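PDB 5U47: penicillin binding protein 2X from Streptococcus thermophilus, which probably works as a divisome transpeptidase, cross-linking peptides of adjacent glycan strands in septal peptidoglycan, and is the kind of enzyme that beta-lactams acylate. Local coordinates for residues S49-A54 against K110-T115. The protein carries 1 engineered substitution. Numbering follows the deposited sequence.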
loop_
_atom_site.group_PDB
_atom_site.type_symbol
_atom_site.label_atom_id
_atom_site.label_comp_id
_atom_site.label_asym_id
_atom_site.label_seq_id
_atom_site.Cartn_x
_atom_site.Cartn_y
_atom_site.Cartn_z
ATOM N N SER A 49 3.587 -28.989 -4.768
ATOM C CA SER A 49 4.044 -29.968 -5.743
ATOM C C SER A 49 4.835 -31.010 -4.925
ATOM O O SER A 49 5.039 -30.846 -3.713
ATOM C CB SER A 49 4.849 -29.325 -6.861
ATOM O OG SER A 49 6.037 -28.770 -6.361
ATOM N N TYR A 50 5.260 -32.082 -5.564
ATOM C CA TYR A 50 5.893 -33.177 -4.825
ATOM C C TYR A 50 7.181 -33.686 -5.424
ATOM O O TYR A 50 7.375 -33.633 -6.642
ATOM C CB TYR A 50 4.906 -34.321 -4.705
ATOM C CG TYR A 50 3.653 -33.960 -3.965
ATOM C CD1 TYR A 50 2.580 -33.369 -4.622
ATOM C CD2 TYR A 50 3.530 -34.217 -2.608
ATOM C CE1 TYR A 50 1.420 -33.029 -3.943
ATOM C CE2 TYR A 50 2.364 -33.896 -1.918
ATOM C CZ TYR A 50 1.317 -33.298 -2.595
ATOM O OH TYR A 50 0.156 -32.972 -1.929
ATOM N N SER A 51 8.055 -34.169 -4.540
ATOM C CA SER A 51 9.335 -34.744 -4.908
ATOM C C SER A 51 9.286 -36.205 -4.505
ATOM O O SER A 51 8.952 -36.525 -3.346
ATOM C CB SER A 51 10.498 -34.058 -4.193
ATOM O OG SER A 51 10.623 -32.707 -4.587
ATOM N N ILE A 52 9.630 -37.080 -5.454
ATOM C CA ILE A 52 9.567 -38.530 -5.235
ATOM C C ILE A 52 10.904 -39.087 -4.727
ATOM O O ILE A 52 11.973 -38.712 -5.210
ATOM C CB ILE A 52 9.071 -39.288 -6.507
ATOM C CG1 ILE A 52 8.775 -40.755 -6.173
ATOM C CG2 ILE A 52 10.060 -39.175 -7.672
ATOM C CD1 ILE A 52 8.149 -41.531 -7.318
ATOM N N TYR A 53 10.821 -39.973 -3.739
ATOM C CA TYR A 53 11.994 -40.626 -3.152
ATOM C C TYR A 53 11.778 -42.121 -3.076
ATOM O O TYR A 53 10.640 -42.595 -3.067
ATOM C CB TYR A 53 12.261 -40.111 -1.736
ATOM C CG TYR A 53 12.585 -38.647 -1.685
ATOM C CD1 TYR A 53 11.565 -37.692 -1.640
ATOM C CD2 TYR A 53 13.903 -38.207 -1.672
ATOM C CE1 TYR A 53 11.851 -36.339 -1.601
ATOM C CE2 TYR A 53 14.200 -36.856 -1.629
ATOM C CZ TYR A 53 13.170 -35.921 -1.597
ATOM O OH TYR A 53 13.459 -34.572 -1.556
ATOM N N ALA A 54 12.882 -42.856 -3.018
ATOM C CA ALA A 54 12.844 -44.314 -2.907
ATOM C C ALA A 54 13.812 -44.748 -1.812
ATOM O O ALA A 54 15.000 -44.437 -1.877
ATOM C CB ALA A 54 13.199 -44.967 -4.244
ATOM N N LYS A 110 13.120 -34.381 -13.059
ATOM C CA LYS A 110 11.859 -35.038 -13.417
ATOM C C LYS A 110 11.186 -35.645 -12.169
ATOM O O LYS A 110 9.987 -35.923 -12.179
ATOM C CB LYS A 110 12.058 -36.089 -14.503
ATOM C CG LYS A 110 12.465 -35.523 -15.863
ATOM C CD LYS A 110 12.336 -36.583 -16.951
ATOM C CE LYS A 110 12.698 -36.074 -18.345
ATOM N NZ LYS A 110 14.165 -35.924 -18.558
ATOM N N GLY A 111 11.960 -35.815 -11.097
ATOM C CA GLY A 111 11.445 -36.357 -9.831
ATOM C C GLY A 111 10.975 -35.307 -8.846
ATOM O O GLY A 111 10.645 -35.637 -7.693
ATOM N N LYS A 112 10.922 -34.050 -9.295
ATOM C CA LYS A 112 10.504 -32.922 -8.463
ATOM C C LYS A 112 9.469 -32.085 -9.198
ATOM O O LYS A 112 9.374 -32.147 -10.422
ATOM C CB LYS A 112 11.714 -32.049 -8.144
ATOM C CG LYS A 112 12.783 -32.761 -7.344
ATOM C CD LYS A 112 13.921 -31.827 -6.964
ATOM C CE LYS A 112 14.838 -32.501 -5.949
ATOM N NZ LYS A 112 15.899 -31.583 -5.451
ATOM N N GLY A 113 8.706 -31.292 -8.451
ATOM C CA GLY A 113 7.664 -30.451 -9.035
ATOM C C GLY A 113 6.507 -31.244 -9.611
ATOM O O GLY A 113 5.802 -30.779 -10.503
ATOM N N ILE A 114 6.302 -32.441 -9.078
ATOM C CA ILE A 114 5.236 -33.312 -9.531
ATOM C C ILE A 114 3.919 -32.807 -8.978
ATOM O O ILE A 114 3.814 -32.541 -7.777
ATOM C CB ILE A 114 5.459 -34.759 -9.020
ATOM C CG1 ILE A 114 6.809 -35.290 -9.498
ATOM C CG2 ILE A 114 4.308 -35.655 -9.460
ATOM C CD1 ILE A 114 7.240 -36.589 -8.838
ATOM N N THR A 115 2.913 -32.696 -9.840
ATOM C CA THR A 115 1.593 -32.242 -9.419
ATOM C C THR A 115 0.926 -33.279 -8.534
ATOM O O THR A 115 1.341 -34.441 -8.486
ATOM C CB THR A 115 0.664 -32.011 -10.620
ATOM O OG1 THR A 115 0.468 -33.255 -11.317
ATOM C CG2 THR A 115 1.254 -30.962 -11.578
HETATM O O HOH W 1 8.835 -30.621 -5.637
#
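Tyr-50 and Ile-114 pair as an antiparallel hydrogen-bonded bridge: Tyr-50 N reaches Ile-114 O at 2.7 Å in a bent bond (138° at the hydrogen), and Ile-114 N returns to Tyr-50 O at 2.9 Å. Gly-113, with positive phi, shares the place opposite Tyr-50 with Ile-114, which makes a G1 beta bulge. Two residues along the strand, Ile-52 N donates to Gly-111 O at 2.9 Å, and the same oxygen takes a CA-H...O contact from Ser-51 CA.

Beside the bulge, a water bridges the Ser-51 hydroxyl and Gly-113 N, accepting from the latter. The Ser-51 OG also lies against the aliphatic start of Lys-112, 3.5 Å from CG. The other face is apolar: Ile-114 CD1 meets Ile-52 CG2 at 4.0 Å. With CG beside its own backbone N (chi1 -61°), the Tyr-50 ring turns its CD1 edge to Ile-114 O, which lies in the ring plane.

Lys-119 adds a cation-pi contact to this ring, and Tyr-116 and Ala-138 also touch the Tyr-50 side chain. Ile-52 packs on Phe-126 and Phe-136. The loop thus pairs along one edge of strand 42-55 in the dimerisation domain, strand 134-143 hydrogen-bonds along the other, and Thr-115 stands at the N-cap of helix 116-128, its OG1 weakly hydrogen-bonded to Val-118 N; that helix packs over the Tyr-50 and Ile-52 face of the strand.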